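PDB 5DXL: trehalose-6-phosphate phosphatase from Neosartorya fumigata, which is a phosphatase of the HAD superfamily, pairing a mixed-sheet core domain with a smaller domain built on an antiparallel sheet. Local coordinates for residues K17-T30 with Q207-D221. Numbering follows the deposited sequence.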
# COMPACT_ATOMS: atom_id res chain seq x y z
N LYS A 17 7.21 14.79 20.20
CA LYS A 17 6.27 14.62 21.31
C LYS A 17 5.82 13.17 21.45
O LYS A 17 5.58 12.67 22.56
CB LYS A 17 5.07 15.54 21.08
CG LYS A 17 4.09 15.66 22.23
CD LYS A 17 3.06 16.74 21.89
CE LYS A 17 1.99 16.85 22.96
NZ LYS A 17 2.56 17.24 24.28
N ALA A 18 5.72 12.47 20.33
CA ALA A 18 5.16 11.13 20.30
C ALA A 18 6.08 10.08 20.89
O ALA A 18 7.27 10.03 20.57
CB ALA A 18 4.79 10.75 18.87
N ARG A 19 5.52 9.21 21.73
CA ARG A 19 6.30 8.13 22.32
C ARG A 19 6.34 6.93 21.39
O ARG A 19 7.30 6.16 21.39
CB ARG A 19 5.73 7.74 23.68
CG ARG A 19 5.85 8.85 24.72
CD ARG A 19 5.24 8.44 26.06
NE ARG A 19 3.87 7.95 25.89
CZ ARG A 19 2.80 8.72 25.75
NH1 ARG A 19 2.93 10.04 25.74
NH2 ARG A 19 1.60 8.18 25.60
N LYS A 20 5.28 6.78 20.59
CA LYS A 20 5.20 5.72 19.59
C LYS A 20 4.87 6.34 18.23
O LYS A 20 3.95 7.16 18.12
CB LYS A 20 4.12 4.69 19.93
CG LYS A 20 4.37 3.85 21.18
CD LYS A 20 3.31 2.76 21.24
CE LYS A 20 3.07 2.28 22.66
NZ LYS A 20 1.78 1.54 22.72
N ARG A 21 5.60 5.92 17.21
CA ARG A 21 5.41 6.47 15.86
C ARG A 21 5.15 5.35 14.87
O ARG A 21 5.74 4.28 14.97
CB ARG A 21 6.65 7.26 15.41
CG ARG A 21 7.06 8.47 16.26
CD ARG A 21 7.92 8.05 17.44
NE ARG A 21 8.66 9.19 17.97
CZ ARG A 21 9.96 9.40 17.80
NH1 ARG A 21 10.71 8.54 17.11
NH2 ARG A 21 10.51 10.47 18.35
N LEU A 22 4.28 5.62 13.90
CA LEU A 22 3.98 4.66 12.84
C LEU A 22 4.24 5.30 11.49
O LEU A 22 3.74 6.39 11.22
CB LEU A 22 2.54 4.17 12.93
CG LEU A 22 2.02 3.32 11.77
CD1 LEU A 22 2.77 1.98 11.67
CD2 LEU A 22 0.53 3.08 11.94
N PHE A 23 5.03 4.62 10.65
CA PHE A 23 5.32 5.09 9.29
C PHE A 23 4.84 4.06 8.28
O PHE A 23 5.13 2.87 8.42
CB PHE A 23 6.82 5.31 9.10
CG PHE A 23 7.39 6.43 9.93
CD1 PHE A 23 7.53 7.70 9.39
CD2 PHE A 23 7.81 6.21 11.24
CE1 PHE A 23 8.06 8.74 10.15
CE2 PHE A 23 8.33 7.25 12.00
CZ PHE A 23 8.47 8.50 11.46
N MSE A 24 4.09 4.50 7.27
CA MSE A 24 3.69 3.60 6.20
C MSE A 24 4.02 4.27 4.87
O MSE A 24 3.46 5.31 4.53
CB MSE A 24 2.19 3.27 6.31
CG MSE A 24 1.86 2.55 7.62
SE MSE A 24 -0.04 2.11 7.90
CE MSE A 24 -0.79 3.89 8.02
N PHE A 25 4.95 3.67 4.13
CA PHE A 25 5.44 4.23 2.87
C PHE A 25 5.18 3.31 1.69
O PHE A 25 5.57 2.15 1.74
CB PHE A 25 6.96 4.43 2.90
CG PHE A 25 7.46 5.24 4.06
CD1 PHE A 25 6.79 6.37 4.51
CD2 PHE A 25 8.63 4.88 4.69
CE1 PHE A 25 7.30 7.12 5.59
CE2 PHE A 25 9.15 5.63 5.75
CZ PHE A 25 8.49 6.74 6.19
N ASP A 26 4.57 3.82 0.62
CA ASP A 26 4.71 3.16 -0.67
C ASP A 26 6.18 3.30 -1.05
O ASP A 26 6.89 4.16 -0.51
CB ASP A 26 3.76 3.80 -1.70
CG ASP A 26 3.58 2.95 -2.97
OD1 ASP A 26 4.19 1.89 -3.11
OD2 ASP A 26 2.79 3.38 -3.83
N TYR A 27 6.67 2.45 -1.95
CA TYR A 27 8.07 2.53 -2.35
C TYR A 27 8.22 3.27 -3.70
O TYR A 27 8.64 4.43 -3.73
CB TYR A 27 8.71 1.13 -2.42
CG TYR A 27 10.12 1.21 -2.91
CD1 TYR A 27 11.09 1.84 -2.14
CD2 TYR A 27 10.48 0.71 -4.16
CE1 TYR A 27 12.40 1.96 -2.59
CE2 TYR A 27 11.78 0.83 -4.62
CZ TYR A 27 12.73 1.46 -3.84
OH TYR A 27 14.02 1.58 -4.28
N ASP A 28 7.88 2.61 -4.79
CA ASP A 28 8.01 3.24 -6.11
C ASP A 28 7.17 4.50 -6.21
O ASP A 28 6.02 4.53 -5.78
CB ASP A 28 7.61 2.26 -7.21
CG ASP A 28 8.61 1.15 -7.37
OD1 ASP A 28 9.71 1.42 -7.90
OD2 ASP A 28 8.32 0.01 -6.95
N GLY A 29 7.74 5.56 -6.79
CA GLY A 29 7.04 6.83 -6.90
C GLY A 29 6.95 7.66 -5.63
O GLY A 29 6.51 8.81 -5.66
N THR A 30 7.39 7.08 -4.51
CA THR A 30 7.22 7.70 -3.21
C THR A 30 8.58 7.88 -2.54
O THR A 30 8.97 9.01 -2.25
CB THR A 30 6.27 6.86 -2.32
OG1 THR A 30 4.99 6.77 -2.94
CG2 THR A 30 6.10 7.51 -0.94
N GLN A 207 -2.55 3.70 24.15
CA GLN A 207 -1.60 2.78 23.54
C GLN A 207 -1.40 3.03 22.04
O GLN A 207 -0.49 2.48 21.43
CB GLN A 207 -2.06 1.33 23.75
CG GLN A 207 -1.77 0.80 25.14
CD GLN A 207 -0.28 0.56 25.37
OE1 GLN A 207 0.44 1.45 25.83
NE2 GLN A 207 0.18 -0.64 25.05
N ALA A 208 -2.26 3.87 21.47
CA ALA A 208 -2.19 4.19 20.05
C ALA A 208 -0.94 5.01 19.74
O ALA A 208 -0.42 5.69 20.62
CB ALA A 208 -3.45 4.95 19.62
N PRO A 209 -0.45 4.94 18.49
CA PRO A 209 0.68 5.82 18.19
C PRO A 209 0.24 7.27 18.20
O PRO A 209 -0.88 7.55 17.76
CB PRO A 209 1.12 5.37 16.79
CG PRO A 209 -0.09 4.76 16.19
CD PRO A 209 -0.85 4.12 17.34
N GLU A 210 1.07 8.16 18.71
CA GLU A 210 0.76 9.59 18.73
C GLU A 210 1.28 10.28 17.48
O GLU A 210 1.20 11.49 17.35
CB GLU A 210 1.36 10.26 19.97
CG GLU A 210 0.76 9.82 21.30
CD GLU A 210 1.66 10.21 22.46
OE1 GLU A 210 2.59 9.43 22.76
OE2 GLU A 210 1.45 11.29 23.05
N PHE A 211 1.85 9.49 16.57
CA PHE A 211 2.37 10.05 15.33
C PHE A 211 2.22 9.00 14.24
O PHE A 211 2.70 7.87 14.39
CB PHE A 211 3.84 10.46 15.50
CG PHE A 211 4.50 10.98 14.24
CD1 PHE A 211 4.62 12.34 14.01
CD2 PHE A 211 5.04 10.09 13.31
CE1 PHE A 211 5.25 12.82 12.87
CE2 PHE A 211 5.67 10.57 12.16
CZ PHE A 211 5.79 11.92 11.95
N VAL A 212 1.55 9.36 13.16
CA VAL A 212 1.43 8.49 11.98
C VAL A 212 1.80 9.30 10.76
O VAL A 212 1.23 10.36 10.52
CB VAL A 212 0.01 7.93 11.81
CG1 VAL A 212 -0.05 7.02 10.59
CG2 VAL A 212 -0.43 7.18 13.06
N LEU A 213 2.78 8.83 9.99
CA LEU A 213 3.10 9.44 8.71
C LEU A 213 2.89 8.41 7.62
O LEU A 213 3.51 7.34 7.63
CB LEU A 213 4.54 9.94 8.69
CG LEU A 213 5.05 10.50 7.34
CD1 LEU A 213 4.24 11.72 6.88
CD2 LEU A 213 6.52 10.89 7.46
N CYS A 214 2.01 8.74 6.68
CA CYS A 214 1.63 7.81 5.63
C CYS A 214 1.84 8.49 4.30
O CYS A 214 1.24 9.54 4.05
CB CYS A 214 0.18 7.38 5.82
SG CYS A 214 -0.50 6.32 4.52
N LEU A 215 2.68 7.90 3.46
CA LEU A 215 3.12 8.52 2.20
C LEU A 215 2.88 7.62 1.00
O LEU A 215 3.21 6.43 1.03
CB LEU A 215 4.61 8.87 2.28
CG LEU A 215 4.94 10.14 3.09
CD1 LEU A 215 6.31 10.02 3.74
CD2 LEU A 215 4.92 11.32 2.13
N GLY A 216 2.35 8.20 -0.07
CA GLY A 216 2.11 7.44 -1.29
C GLY A 216 1.77 8.36 -2.44
O GLY A 216 1.25 9.46 -2.22
N ASP A 217 2.05 7.91 -3.66
CA ASP A 217 1.87 8.76 -4.83
C ASP A 217 0.70 8.38 -5.72
O ASP A 217 0.29 9.18 -6.56
CB ASP A 217 3.13 8.73 -5.70
CG ASP A 217 3.38 7.37 -6.30
OD1 ASP A 217 3.38 6.39 -5.53
OD2 ASP A 217 3.59 7.27 -7.53
N ASP A 218 0.18 7.17 -5.57
CA ASP A 218 -0.73 6.67 -6.61
C ASP A 218 -2.16 6.44 -6.14
O ASP A 218 -2.52 6.73 -5.01
CB ASP A 218 -0.14 5.40 -7.26
CG ASP A 218 -0.14 4.17 -6.34
OD1 ASP A 218 -0.89 4.07 -5.36
OD2 ASP A 218 0.64 3.24 -6.65
N PHE A 219 -2.97 5.92 -7.06
CA PHE A 219 -4.40 5.72 -6.83
C PHE A 219 -4.64 4.70 -5.72
O PHE A 219 -5.55 4.88 -4.91
CB PHE A 219 -5.07 5.27 -8.14
CG PHE A 219 -6.56 5.09 -8.05
CD1 PHE A 219 -7.41 6.17 -8.19
CD2 PHE A 219 -7.11 3.83 -7.84
CE1 PHE A 219 -8.79 6.01 -8.12
CE2 PHE A 219 -8.48 3.66 -7.76
CZ PHE A 219 -9.32 4.75 -7.90
N THR A 220 -3.82 3.66 -5.66
CA THR A 220 -3.96 2.64 -4.63
C THR A 220 -3.59 3.18 -3.25
O THR A 220 -4.15 2.77 -2.23
CB THR A 220 -3.09 1.38 -4.94
OG1 THR A 220 -1.77 1.53 -4.39
CG2 THR A 220 -3.00 1.15 -6.43
N ASP A 221 -2.65 4.12 -3.21
CA ASP A 221 -2.23 4.71 -1.96
C ASP A 221 -3.32 5.57 -1.34
O ASP A 221 -3.34 5.76 -0.12
CB ASP A 221 -0.96 5.54 -2.18
CG ASP A 221 0.23 4.68 -2.50
OD1 ASP A 221 0.28 3.54 -1.99
OD2 ASP A 221 1.11 5.15 -3.24
O HOH W 1 2.85 7.47 21.30
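Strands 21-25 and 211-216 run parallel, 7° apart, laced by five backbone hydrogen bonds, from Leu22 N to Phe211 O (2.8 Å) through to Asp26 N on Leu215 O (3.0 Å). Apolar side chains fill most of both faces, as suits a central pair buried between layers of the fold. On one, the Phe23 and Phe211 rings meet obliquely, CZ to CE2 3.6 Å, while branched leucine methyls pack beside flat rings: Leu213 CD2 at the edge of Phe23, Leu215 CD1 3.6 Å from Phe25 CE1. On the other, flexible selenomethionine Met24 turns at its last torsion (chi3 -65°), and its CE reaches Val212 CG1; helix 222-229 packs over Met24 and Cys214.

Polar contacts close the N-terminal end. Glu210 OE1 takes a nearly straight bond from Arg19 N (171°) and lies over one guanidinium face of Arg19, where no N-H points at it: a salt bridge of charge alone. Lys20 stretches its NZ to Gln207 O, 2.8 Å.

Past the C-terminal ends, the Asp26 and Asp221 carboxylates meet at about a right angle, each salt-bridged to Lys190. Such clustering, with the DYDGT sequence of 26-30, is consistent with the active-site end of a Rossmann-like HAD fold.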